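ErfK/YbiS/YcfS/YnhG family protein (Xylanimonas cellulosilytica, PDB 4LPQ) probably cross-links cell-wall peptidoglycan as an L,D-transpeptidase, here a chain joining a putative peptidoglycan-binding domain to the catalytic domain. Local coordinates at residues L30-L35 with Y76-R81; Q95-V100 with R107-S112; Y10-S15 with D61-P66; A22-L27 with K36-Y41. One frame throughout, in Å; residues are numbered along the deposited sequence. Where two conformers were deposited one is given.

Interaction 1 of 4, residues L30-L35 with Y76-R81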
loop_
_atom_site.group_PDB
_atom_site.type_symbol
_atom_site.label_atom_id
_atom_site.label_comp_id
_atom_site.label_asym_id
_atom_site.label_seq_id
_atom_site.Cartn_x
_atom_site.Cartn_y
_atom_site.Cartn_z
ATOM N N LEU A 30 14.271 1.130 -5.020
ATOM C CA LEU A 30 14.073 1.586 -3.677
ATOM C C LEU A 30 13.077 0.748 -2.890
ATOM O O LEU A 30 12.878 1.036 -1.684
ATOM C CB LEU A 30 13.645 3.040 -3.678
ATOM C CG LEU A 30 14.661 4.072 -4.142
ATOM C CD1 LEU A 30 13.974 5.443 -4.220
ATOM C CD2 LEU A 30 15.828 4.125 -3.220
ATOM N N GLY A 31 12.445 -0.233 -3.511
ATOM C CA GLY A 31 11.541 -1.121 -2.820
ATOM C C GLY A 31 10.082 -0.786 -2.808
ATOM O O GLY A 31 9.281 -1.451 -2.177
ATOM N N TYR A 32 9.705 0.240 -3.584
ATOM C CA TYR A 32 8.299 0.570 -3.734
ATOM C C TYR A 32 7.719 -0.439 -4.697
ATOM O O TYR A 32 8.287 -0.689 -5.752
ATOM C CB TYR A 32 8.156 2.018 -4.236
ATOM C CG TYR A 32 8.616 2.955 -3.144
ATOM C CD1 TYR A 32 9.965 3.291 -2.997
ATOM C CD2 TYR A 32 7.751 3.452 -2.174
ATOM C CE1 TYR A 32 10.395 4.066 -1.967
ATOM C CE2 TYR A 32 8.183 4.212 -1.084
ATOM C CZ TYR A 32 9.536 4.536 -0.985
ATOM O OH TYR A 32 9.912 5.331 0.048
ATOM N N PHE A 33 6.595 -1.053 -4.361
ATOM C CA PHE A 33 6.118 -2.214 -5.116
ATOM C C PHE A 33 5.679 -1.843 -6.499
ATOM O O PHE A 33 4.748 -1.058 -6.702
ATOM C CB PHE A 33 4.928 -2.835 -4.386
ATOM C CG PHE A 33 4.415 -4.065 -5.094
ATOM C CD1 PHE A 33 5.113 -5.243 -5.012
ATOM C CD2 PHE A 33 3.375 -3.985 -5.935
ATOM C CE1 PHE A 33 4.700 -6.346 -5.753
ATOM C CE2 PHE A 33 2.948 -5.054 -6.620
ATOM C CZ PHE A 33 3.594 -6.234 -6.563
ATOM N N ILE A 34 6.365 -2.445 -7.462
ATOM C CA ILE A 34 6.116 -2.267 -8.895
ATOM C C ILE A 34 6.794 -3.459 -9.584
ATOM O O ILE A 34 7.975 -3.788 -9.314
ATOM C CB ILE A 34 6.647 -0.908 -9.414
ATOM C CG1 ILE A 34 6.146 -0.615 -10.821
ATOM C CG2 ILE A 34 8.133 -0.748 -9.290
ATOM C CD1 ILE A 34 6.501 0.819 -11.258
ATOM N N LEU A 35 6.131 -4.064 -10.497
ATOM C CA LEU A 35 6.618 -5.260 -11.199
ATOM C C LEU A 35 7.350 -4.997 -12.507
ATOM O O LEU A 35 8.221 -5.787 -12.897
ATOM C CB LEU A 35 5.446 -6.229 -11.442
ATOM C CG LEU A 35 4.755 -6.802 -10.264
ATOM C CD1 LEU A 35 3.656 -7.760 -10.659
ATOM C CD2 LEU A 35 5.763 -7.506 -9.414
ATOM N N TYR A 76 14.536 8.211 -0.632
ATOM C CA TYR A 76 13.727 8.147 0.559
ATOM C C TYR A 76 13.084 6.761 0.707
ATOM O O TYR A 76 12.409 6.269 -0.171
ATOM C CB TYR A 76 12.600 9.163 0.617
ATOM C CG TYR A 76 11.854 9.105 1.947
ATOM C CD1 TYR A 76 12.376 9.694 3.085
ATOM C CD2 TYR A 76 10.799 8.260 2.110
ATOM C CE1 TYR A 76 11.801 9.478 4.336
ATOM C CE2 TYR A 76 10.205 8.031 3.319
ATOM C CZ TYR A 76 10.723 8.595 4.417
ATOM O OH TYR A 76 10.123 8.403 5.643
ATOM N N ARG A 77 13.306 6.184 1.914
ATOM C CA ARG A 77 12.654 4.935 2.347
ATOM C C ARG A 77 12.221 5.143 3.786
ATOM O O ARG A 77 12.989 5.684 4.606
ATOM C CB ARG A 77 13.548 3.752 2.250
ATOM C CG ARG A 77 13.830 3.337 0.811
ATOM C CD ARG A 77 15.018 2.445 0.674
ATOM N NE ARG A 77 15.122 1.382 1.649
ATOM C CZ ARG A 77 14.590 0.155 1.600
ATOM N NH1 ARG A 77 13.793 -0.243 0.675
ATOM N NH2 ARG A 77 14.896 -0.656 2.544
ATOM N N PRO A 78 11.023 4.656 4.154
ATOM C CA PRO A 78 10.609 4.810 5.553
ATOM C C PRO A 78 11.447 3.878 6.501
ATOM O O PRO A 78 11.958 2.857 6.035
ATOM C CB PRO A 78 9.162 4.415 5.514
ATOM C CG PRO A 78 9.004 3.625 4.331
ATOM C CD PRO A 78 10.016 3.982 3.336
ATOM N N THR A 79 11.559 4.316 7.751
ATOM C CA THR A 79 12.249 3.518 8.771
ATOM C C THR A 79 11.218 2.662 9.518
ATOM O O THR A 79 10.259 3.261 10.061
ATOM C CB THR A 79 12.983 4.438 9.740
ATOM O OG1 THR A 79 13.951 5.206 9.040
ATOM C CG2 THR A 79 13.635 3.682 10.794
ATOM N N PRO A 80 11.385 1.355 9.556
ATOM C CA PRO A 80 10.359 0.537 10.244
ATOM C C PRO A 80 10.528 0.684 11.782
ATOM O O PRO A 80 11.629 1.108 12.271
ATOM C CB PRO A 80 10.684 -0.845 9.840
ATOM C CG PRO A 80 12.124 -0.803 9.503
ATOM C CD PRO A 80 12.470 0.558 9.028
ATOM N N ARG A 81 9.496 0.294 12.524
ATOM C CA ARG A 81 9.568 0.256 13.952
ATOM C C ARG A 81 10.146 -1.060 14.513
ATOM O O ARG A 81 10.748 -1.042 15.603
ATOM C CB ARG A 81 8.204 0.491 14.555
ATOM C CG ARG A 81 7.689 1.877 14.301
ATOM C CD ARG A 81 6.556 2.204 15.226
ATOM N NE ARG A 81 6.038 3.560 14.980
ATOM C CZ ARG A 81 5.164 4.180 15.795
ATOM N NH1 ARG A 81 4.562 3.443 16.819
ATOM N NH2 ARG A 81 4.757 5.352 15.377
#
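Y32 and R77 each send a polar group across to a backbone carbonyl of the opposite segment, and these two bonds define the contact. The phenol oxygen Y32 OH donates to Y76 O at 2.7 Å. That carbonyl lies at the edge of the tyrosine ring, near its plane, while the hydroxyl stands above the carbonyl plane, 40° out of it. This end is the tightly packed one: P78 CD comes within 3.6 Å of Y32 OH, and behind it the Y32 ring meets F52 edge-to-face and rests on A55 and I108. On the other side the contact is looser. L30 CD2 and R77 CD are 4.3 Å apart, and R77 remains partly exposed. R77 nevertheless binds there: NH1 donates to L30 O at 2.8 Å with an angle of 162° at the hydrogen, and the acceptor lies in the guanidinium plane. The bend at chi3 (44°) turns the arginine chain back toward this carbonyl, while NH2 reaches V105 O. With a leucine in place of R77, L30 O and V105 O would probably each lose a donor, and the end of helix 18-30 would lose its tie to strand 104-110 through this side chain. G31, with positive phi, ends that helix in a Schellman motif. The contact thus joins the helical domain to the segment leading to strand 86-91 through side-chain donors and main-chain acceptors. The linkage therefore depends on the Y32 hydroxyl and the R77 guanidinium, and on where the carbonyls of Y76 and L30 are held, more than on the identity of the Y76 and L30 side chains.

Interaction 2 of 4, residues Q95-V100 with R107-S112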
loop_
_atom_site.group_PDB
_atom_site.type_symbol
_atom_site.label_atom_id
_atom_site.label_comp_id
_atom_site.label_asym_id
_atom_site.label_seq_id
_atom_site.Cartn_x
_atom_site.Cartn_y
_atom_site.Cartn_z
ATOM N N GLN A 95 -0.555 5.942 5.288
ATOM C CA GLN A 95 -1.354 5.067 4.456
ATOM C C GLN A 95 -0.478 4.177 3.557
ATOM O O GLN A 95 -0.708 4.031 2.339
ATOM C CB GLN A 95 -2.388 5.855 3.661
ATOM C CG GLN A 95 -3.470 6.532 4.535
ATOM C CD GLN A 95 -4.504 5.521 4.975
ATOM O OE1 GLN A 95 -5.279 5.007 4.165
ATOM N NE2 GLN A 95 -4.385 5.119 6.245
ATOM N N ILE A 96 0.539 3.508 4.183
ATOM C CA ILE A 96 1.402 2.558 3.515
ATOM C C ILE A 96 1.530 1.313 4.385
ATOM O O ILE A 96 1.444 1.374 5.622
ATOM C CB ILE A 96 2.788 3.180 3.180
ATOM C CG1 ILE A 96 3.514 3.651 4.409
ATOM C CG2 ILE A 96 2.659 4.284 2.148
ATOM C CD1 ILE A 96 4.826 4.361 4.186
ATOM N N LEU A 97 1.804 0.230 3.671
ATOM C CA LEU A 97 2.122 -1.053 4.272
ATOM C C LEU A 97 3.571 -1.353 3.973
ATOM O O LEU A 97 4.041 -1.242 2.839
ATOM C CB LEU A 97 1.161 -2.134 3.718
ATOM C CG LEU A 97 1.368 -3.539 4.262
ATOM C CD1 LEU A 97 0.055 -4.284 4.183
ATOM C CD2 LEU A 97 2.409 -4.281 3.426
ATOM N N LEU A 98 4.314 -1.749 5.000
ATOM C CA LEU A 98 5.689 -2.110 4.910
ATOM C C LEU A 98 5.866 -3.630 5.148
ATOM O O LEU A 98 5.412 -4.114 6.194
ATOM C CB LEU A 98 6.545 -1.362 5.917
ATOM C CG LEU A 98 6.319 0.136 6.050
ATOM C CD1 LEU A 98 7.237 0.739 7.102
ATOM C CD2 LEU A 98 6.529 0.795 4.718
ATOM N N ALA A 99 6.506 -4.318 4.205
ATOM C CA ALA A 99 6.901 -5.712 4.398
ATOM C C ALA A 99 8.330 -5.564 4.917
ATOM O O ALA A 99 9.224 -5.119 4.217
ATOM C CB ALA A 99 6.827 -6.441 3.087
ATOM N N VAL A 100 8.513 -5.969 6.153
ATOM C CA VAL A 100 9.775 -5.742 6.915
ATOM C C VAL A 100 10.397 -7.091 7.319
ATOM O O VAL A 100 9.682 -8.005 7.747
ATOM C CB VAL A 100 9.525 -4.880 8.165
ATOM C CG1 VAL A 100 10.835 -4.508 8.856
ATOM C CG2 VAL A 100 8.704 -3.585 7.859
ATOM N N ARG A 107 9.588 -4.146 1.077
ATOM C CA ARG A 107 8.727 -3.439 0.130
ATOM C C ARG A 107 7.871 -2.451 0.849
ATOM O O ARG A 107 7.459 -2.622 2.004
ATOM C CB ARG A 107 7.731 -4.335 -0.699
ATOM C CG ARG A 107 8.259 -5.262 -1.736
ATOM C CD ARG A 107 8.972 -4.622 -2.919
ATOM N NE ARG A 107 9.326 -5.680 -3.856
ATOM C CZ ARG A 107 10.418 -6.445 -3.714
ATOM N NH1 ARG A 107 11.252 -6.294 -2.702
ATOM N NH2 ARG A 107 10.661 -7.445 -4.530
ATOM N N ILE A 108 7.583 -1.364 0.120
ATOM C CA ILE A 108 6.606 -0.370 0.516
ATOM C C ILE A 108 5.425 -0.508 -0.450
ATOM O O ILE A 108 5.656 -0.423 -1.671
ATOM C CB ILE A 108 7.155 1.076 0.461
ATOM C CG1 ILE A 108 8.454 1.250 1.222
ATOM C CG2 ILE A 108 6.056 2.028 0.980
ATOM C CD1 ILE A 108 9.693 1.028 0.432
ATOM N N ILE A 109 4.205 -0.628 0.095
ATOM C CA ILE A 109 3.024 -0.911 -0.697
ATOM C C ILE A 109 1.978 0.167 -0.404
ATOM O O ILE A 109 1.708 0.438 0.796
ATOM C CB ILE A 109 2.536 -2.348 -0.384
ATOM C CG1 ILE A 109 3.489 -3.362 -0.971
ATOM C CG2 ILE A 109 1.143 -2.593 -0.914
ATOM C CD1 ILE A 109 3.396 -4.739 -0.362
ATOM N N ASN A 110 1.378 0.739 -1.475
ATOM C CA ASN A 110 0.293 1.675 -1.233
ATOM C C ASN A 110 -0.887 0.957 -0.577
ATOM O O ASN A 110 -1.301 -0.117 -0.963
ATOM C CB ASN A 110 -0.138 2.243 -2.577
ATOM C CG ASN A 110 -1.191 3.325 -2.451
ATOM O OD1 ASN A 110 -0.974 4.287 -1.728
ATOM N ND2 ASN A 110 -2.318 3.134 -3.131
ATOM N N ALA A 111 -1.462 1.613 0.470
ATOM C CA ALA A 111 -2.549 1.050 1.263
ATOM C C ALA A 111 -3.660 2.072 1.478
ATOM O O ALA A 111 -3.447 3.285 1.355
ATOM C CB ALA A 111 -2.013 0.493 2.612
ATOM N N SER A 112 -4.865 1.593 1.865
ATOM C CA SER A 112 -5.906 2.447 2.291
ATOM C C SER A 112 -6.682 1.753 3.342
ATOM O O SER A 112 -7.142 0.630 3.190
ATOM C CB SER A 112 -6.799 2.829 1.089
ATOM O OG SER A 112 -7.831 3.730 1.454
#
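Q95 O takes two donors: A111 N at 3.1 Å, from above the carbonyl plane, and K54 NZ of helix 43-56. It lies just beyond the regular pairing, where Q95 and I96 form a G1 bulge opposite D91. Next along, L97 O accepts from I109 N at 2.8 Å, the shortest hydrogen bond between the two strands, and L97 N returns a nearly straight bond (178°) to I109 O. Both donors lie in the planes of their acceptor carbonyls, as expected of a hydrogen-bonded antiparallel pair. A99 with R107 is the next such pair: A99 N gives to R107 O at 2.9 Å, whereas the return bond is weak. Side chains fill both faces. L97 CD2 lies alongside I109 CD1 at 3.9 Å, with the A111 methyl near L97 CB. On the reverse face I108 CG2 fits between two neighbours, 4.0 Å from L98 CD2 and 4.1 Å from I96 CB; it stands anti to its own backbone N (CG1 at chi1 -52°). This beta hairpin belongs to the L,D-transpeptidase catalytic domain. A99 and I109 pack on helix 186-196, I96 and N110 on helix 43-56, and strand 86-91 pairs antiparallel with the other edge of strand 96-101.

Interaction 3 of 4, residues Y10-S15 with D61-P66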
loop_
_atom_site.group_PDB
_atom_site.type_symbol
_atom_site.label_atom_id
_atom_site.label_comp_id
_atom_site.label_asym_id
_atom_site.label_seq_id
_atom_site.Cartn_x
_atom_site.Cartn_y
_atom_site.Cartn_z
ATOM N N TYR A 10 6.644 16.086 -16.420
ATOM C CA TYR A 10 6.644 15.554 -15.109
ATOM C C TYR A 10 5.891 14.233 -15.208
ATOM O O TYR A 10 4.765 14.241 -15.592
ATOM C CB TYR A 10 5.983 16.540 -14.166
ATOM C CG TYR A 10 6.637 17.919 -14.183
ATOM C CD1 TYR A 10 7.937 18.089 -13.786
ATOM C CD2 TYR A 10 5.982 19.004 -14.636
ATOM C CE1 TYR A 10 8.532 19.330 -13.805
ATOM C CE2 TYR A 10 6.580 20.245 -14.674
ATOM C CZ TYR A 10 7.842 20.387 -14.229
ATOM O OH TYR A 10 8.433 21.605 -14.280
ATOM N N PRO A 11 6.526 13.118 -14.899
ATOM C CA PRO A 11 5.801 11.845 -15.005
ATOM C C PRO A 11 4.521 11.823 -14.190
ATOM O O PRO A 11 4.510 12.235 -13.040
ATOM C CB PRO A 11 6.791 10.835 -14.473
ATOM C CG PRO A 11 8.080 11.460 -14.826
ATOM C CD PRO A 11 7.918 12.938 -14.660
ATOM N N GLN A 12 3.413 11.424 -14.831
ATOM C CA GLN A 12 2.122 11.335 -14.207
ATOM C C GLN A 12 1.299 10.299 -14.954
ATOM O O GLN A 12 1.700 9.841 -16.011
ATOM C CB GLN A 12 1.432 12.698 -14.246
ATOM C CG GLN A 12 1.238 13.347 -15.632
ATOM C CD GLN A 12 0.702 14.730 -15.515
ATOM O OE1 GLN A 12 1.438 15.728 -15.475
ATOM N NE2 GLN A 12 -0.580 14.803 -15.357
ATOM N N ARG A 13 0.116 9.967 -14.403
ATOM C CA ARG A 13 -0.685 8.925 -15.040
ATOM C C ARG A 13 -0.938 9.277 -16.502
ATOM O O ARG A 13 -1.336 10.394 -16.806
ATOM C CB ARG A 13 -2.016 8.807 -14.283
ATOM C CG ARG A 13 -2.909 7.702 -14.823
ATOM C CD ARG A 13 -2.429 6.318 -14.472
ATOM N NE ARG A 13 -3.238 5.238 -15.035
ATOM C CZ ARG A 13 -4.287 4.719 -14.429
ATOM N NH1 ARG A 13 -4.592 5.094 -13.229
ATOM N NH2 ARG A 13 -4.990 3.773 -15.039
ATOM N N GLY A 14 -0.648 8.317 -17.395
ATOM C CA GLY A 14 -0.838 8.479 -18.820
ATOM C C GLY A 14 0.455 8.818 -19.531
ATOM O O GLY A 14 0.485 8.750 -20.757
ATOM N N SER A 15 1.443 9.294 -18.811
ATOM C CA SER A 15 2.725 9.615 -19.444
ATOM C C SER A 15 3.391 8.350 -19.991
ATOM O O SER A 15 3.220 7.222 -19.454
ATOM C CB SER A 15 3.707 10.197 -18.394
ATOM O OG SER A 15 3.321 11.443 -17.861
ATOM N N ASP A 61 -0.434 13.556 -5.260
ATOM C CA ASP A 61 -1.031 13.874 -6.538
ATOM C C ASP A 61 -0.610 12.999 -7.714
ATOM O O ASP A 61 -1.210 13.133 -8.812
ATOM C CB ASP A 61 -0.852 15.348 -6.895
ATOM C CG ASP A 61 0.622 15.730 -7.098
ATOM O OD1 ASP A 61 1.497 14.834 -7.136
ATOM O OD2 ASP A 61 0.921 16.953 -7.223
ATOM N N GLY A 62 0.325 12.042 -7.519
ATOM C CA GLY A 62 0.783 11.259 -8.641
ATOM C C GLY A 62 1.632 11.964 -9.660
ATOM O O GLY A 62 2.027 11.315 -10.610
ATOM N N VAL A 63 1.947 13.226 -9.452
ATOM C CA VAL A 63 2.714 13.991 -10.435
ATOM C C VAL A 63 4.147 14.109 -9.893
ATOM O O VAL A 63 4.335 14.674 -8.782
ATOM C CB VAL A 63 2.112 15.324 -10.705
ATOM C CG1 VAL A 63 2.948 16.145 -11.697
ATOM C CG2 VAL A 63 0.693 15.223 -11.231
ATOM N N VAL A 64 5.112 13.605 -10.621
ATOM C CA VAL A 64 6.498 13.628 -10.170
ATOM C C VAL A 64 7.159 14.936 -10.606
ATOM O O VAL A 64 7.782 15.013 -11.661
ATOM C CB VAL A 64 7.259 12.372 -10.659
ATOM C CG1 VAL A 64 8.684 12.395 -10.161
ATOM C CG2 VAL A 64 6.522 11.124 -10.210
ATOM N N GLY A 65 6.867 15.965 -9.840
ATOM C CA GLY A 65 7.457 17.270 -10.067
ATOM C C GLY A 65 8.754 17.433 -9.318
ATOM O O GLY A 65 9.362 16.492 -8.813
ATOM N N PRO A 66 9.197 18.693 -9.225
ATOM C CA PRO A 66 10.541 18.958 -8.649
ATOM C C PRO A 66 10.742 18.375 -7.232
ATOM O O PRO A 66 11.789 17.765 -6.917
ATOM C CB PRO A 66 10.607 20.496 -8.650
ATOM C CG PRO A 66 9.836 20.867 -9.906
ATOM C CD PRO A 66 8.683 19.892 -9.911
HETATM O O HOH W 1 -0.435 10.524 -11.846
#
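Y10, P11 and Q12 run antiparallel to G62-G65, with end-to-end directions 176° apart, and one direct hydrogen bond joins them. V64 N donates to P11 O at 2.8 Å, almost straight (173°) and nearly along the C=O axis. A water adds a second polar link: it accepts from R13 N at 2.7 Å and donates to G62 O, while Q12 CA makes a CH...O contact with the same carbonyl. Within the segments, polar bonds set the shape of each loop. Q12 O takes both S15 N and S15 OG from the same face of its plane, closing a type II turn, and D61 OD1 accepts from V63 N in an Asx turn. Apolar contacts flank the backbone bond. The P11 ring lies across V64, CD to CB 4.1 Å, and both residues pack on L23 of helix 18-30. With V63 CG1 anti to the backbone N (chi1 178°), CG1 comes 3.9 Å from Y10 CB and CG2 lies beside Q12 CB at 4.0 Å. The Y10 ring passes G65 obliquely, CD1 near G65 CA, and Y10 CE1 is 3.9 Å from P66 CD, at the start of helix 66-74. The contact therefore ties the segment before the first helix to the loop between the second and third helices. Its polar part is main-chain and water-mediated, while apolar side chains supply much of the buried surface, with P11 and V64 buried and Y10 exposed.

Interaction 4 of 4, residues A22-L27 with K36-Y41; sequences ALQQRL and KADGDY
The Q24 amide and the D38 carboxylate are the flat groups that meet here, their planes 37° apart. Q24 NE2 donates to D38 OD1 at 3.2 Å, nearly along the carboxylate's C-O axis, with the oxygen tilted 18° from the amide plane. D40 N reaches the same D38 OD1 from the opposite face of the carboxylate, at 3.0 Å, and closes an Asx turn. The third flat group, the Y41 ring, is approached obliquely by L23 CD2, which is 4.1 Å from Y41 CE2. At the other end of the amide, Q24 OE1 accepts from G39 N at 2.8 Å, the donor tilted a little from the carbonyl plane; D38 N is also close to Q24 OE1, at 2.9 Å. The glutamine chain is extended beyond CG (chi2 166°), which carries the amide from the helix into the turn. Its base packs against A37, CB to CB 3.8 Å, while Q25 OE1 touches the same methyl at 3.6 Å, its NE2 being bonded to D29 OD1. Q24 NE2 has a further partner in T45 OG1 of helix 43-56. An alanine at Q24 would remove the whole amide and is likely to leave G39 N without its acceptor and D38 OD1 with only the D40 N donor of the two described. In the putative peptidoglycan-binding domain the contact fastens the loop 36-41 to helix 18-30. Because one side chain both accepts from and donates to the loop, the chemistry implies that a buried glutamine stands in for backbone pairing and holds the turn's shape against the helix.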
loop_
_atom_site.group_PDB
_atom_site.type_symbol
_atom_site.label_atom_id
_atom_site.label_comp_id
_atom_site.label_asym_id
_atom_site.label_seq_id
_atom_site.Cartn_x
_atom_site.Cartn_y
_atom_site.Cartn_z
ATOM N N ALA A 22 12.671 5.451 -16.250
ATOM C CA ALA A 22 13.610 5.749 -15.187
ATOM C C ALA A 22 12.952 5.854 -13.827
ATOM O O ALA A 22 13.473 5.289 -12.851
ATOM C CB ALA A 22 14.349 7.038 -15.524
ATOM N N LEU A 23 11.778 6.457 -13.775
ATOM C CA LEU A 23 11.032 6.517 -12.550
ATOM C C LEU A 23 10.646 5.124 -12.066
ATOM O O LEU A 23 10.809 4.820 -10.874
ATOM C CB LEU A 23 9.764 7.314 -12.841
ATOM C CG LEU A 23 8.687 7.230 -11.744
ATOM C CD1 LEU A 23 9.121 7.947 -10.441
ATOM C CD2 LEU A 23 7.385 7.902 -12.293
ATOM N N GLN A 24 10.133 4.287 -12.942
ATOM C CA GLN A 24 9.685 2.992 -12.560
ATOM C C GLN A 24 10.874 2.193 -12.022
ATOM O O GLN A 24 10.738 1.474 -11.019
ATOM C CB GLN A 24 9.084 2.255 -13.742
ATOM C CG GLN A 24 7.788 2.882 -14.193
ATOM C CD GLN A 24 7.357 2.361 -15.571
ATOM O OE1 GLN A 24 8.177 2.095 -16.463
ATOM N NE2 GLN A 24 6.039 2.227 -15.786
ATOM N N GLN A 25 12.029 2.270 -12.701
ATOM C CA GLN A 25 13.180 1.551 -12.229
ATOM C C GLN A 25 13.689 2.037 -10.878
ATOM O O GLN A 25 14.118 1.251 -10.026
ATOM C CB GLN A 25 14.273 1.525 -13.271
ATOM C CG GLN A 25 15.302 0.495 -12.963
ATOM C CD GLN A 25 14.812 -0.931 -12.911
ATOM O OE1 GLN A 25 14.221 -1.489 -13.858
ATOM N NE2 GLN A 25 15.054 -1.547 -11.755
ATOM N N ARG A 26 13.663 3.350 -10.661
ATOM C CA ARG A 26 14.088 3.887 -9.402
ATOM C C ARG A 26 13.167 3.469 -8.222
ATOM O O ARG A 26 13.651 3.043 -7.158
ATOM C CB ARG A 26 14.139 5.404 -9.504
ATOM C CG ARG A 26 14.565 6.122 -8.254
ATOM C CD ARG A 26 15.968 5.690 -7.832
ATOM N NE ARG A 26 16.460 6.596 -6.827
ATOM C CZ ARG A 26 17.510 6.357 -6.045
ATOM N NH1 ARG A 26 18.159 5.190 -6.139
ATOM N NH2 ARG A 26 17.942 7.228 -5.141
ATOM N N LEU A 27 11.848 3.515 -8.474
ATOM C CA LEU A 27 10.906 3.002 -7.515
ATOM C C LEU A 27 11.175 1.550 -7.176
ATOM O O LEU A 27 11.206 1.157 -5.997
ATOM C CB LEU A 27 9.476 3.190 -8.011
ATOM C CG LEU A 27 8.994 4.638 -8.066
ATOM C CD1 LEU A 27 7.769 4.744 -8.897
ATOM C CD2 LEU A 27 8.739 5.190 -6.659
ATOM N N LYS A 36 6.956 -3.927 -13.256
ATOM C CA LYS A 36 7.431 -3.688 -14.628
ATOM C C LYS A 36 7.928 -2.292 -14.795
ATOM O O LYS A 36 7.314 -1.308 -14.357
ATOM C CB LYS A 36 6.247 -3.785 -15.580
ATOM C CG LYS A 36 5.719 -5.142 -15.853
ATOM C CD LYS A 36 5.007 -5.188 -17.197
ATOM C CE LYS A 36 3.864 -4.193 -17.209
ATOM N NZ LYS A 36 2.865 -4.713 -18.151
ATOM N N ALA A 37 9.105 -2.168 -15.377
ATOM C CA ALA A 37 9.620 -0.881 -15.838
ATOM C C ALA A 37 9.547 -0.915 -17.348
ATOM O O ALA A 37 10.462 -1.413 -17.999
ATOM C CB ALA A 37 11.025 -0.637 -15.381
ATOM N N ASP A 38 8.441 -0.464 -17.891
ATOM C CA ASP A 38 8.156 -0.501 -19.309
ATOM C C ASP A 38 7.979 0.831 -19.996
ATOM O O ASP A 38 7.756 0.904 -21.214
ATOM C CB ASP A 38 6.902 -1.368 -19.602
ATOM C CG ASP A 38 5.606 -0.817 -18.979
ATOM O OD1 ASP A 38 5.644 0.235 -18.309
ATOM O OD2 ASP A 38 4.556 -1.456 -19.242
ATOM N N GLY A 39 8.039 1.926 -19.236
ATOM C CA GLY A 39 7.913 3.262 -19.761
ATOM C C GLY A 39 6.498 3.774 -19.918
ATOM O O GLY A 39 6.323 4.926 -20.401
ATOM N N ASP A 40 5.508 3.029 -19.447
ATOM C CA ASP A 40 4.119 3.493 -19.488
ATOM C C ASP A 40 3.567 3.675 -18.080
ATOM O O ASP A 40 3.515 2.732 -17.317
ATOM C CB ASP A 40 3.254 2.490 -20.203
ATOM C CG ASP A 40 3.591 2.386 -21.677
ATOM O OD1 ASP A 40 4.093 3.310 -22.330
ATOM O OD2 ASP A 40 3.270 1.325 -22.314
ATOM N N TYR A 41 3.181 4.891 -17.739
ATOM C CA TYR A 41 2.673 5.181 -16.394
ATOM C C TYR A 41 1.175 4.876 -16.349
ATOM O O TYR A 41 0.331 5.722 -16.657
ATOM C CB TYR A 41 3.009 6.583 -16.026
ATOM C CG TYR A 41 2.767 7.043 -14.616
ATOM C CD1 TYR A 41 1.724 6.568 -13.855
ATOM C CD2 TYR A 41 3.591 8.003 -14.033
ATOM C CE1 TYR A 41 1.413 7.117 -12.617
ATOM C CE2 TYR A 41 3.329 8.569 -12.806
ATOM C CZ TYR A 41 2.247 8.106 -12.094
ATOM O OH TYR A 41 1.929 8.641 -10.853
#

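How the interactions relate
From the N terminus, residues 10-15 are the first to find a partner, and interaction 3 closes a long loop by bringing them to 61-66, at the start of helix 66-74. Interaction 4 lies wholly within that loop, joining helix 18-30 to the 36-41 turn; the two touch where Y41 meets G14 and G62. Interaction 1 crosses both in chain order, since 30-35 falls between their segments while 76-81 follows them. It touches interaction 4 through Y32 N and L27 O. Interaction 2 comes later, as a short hairpin in the catalytic domain, and receives G31 and F33 on I108. Interaction 1 thus connects the helical domain to the catalytic sheet.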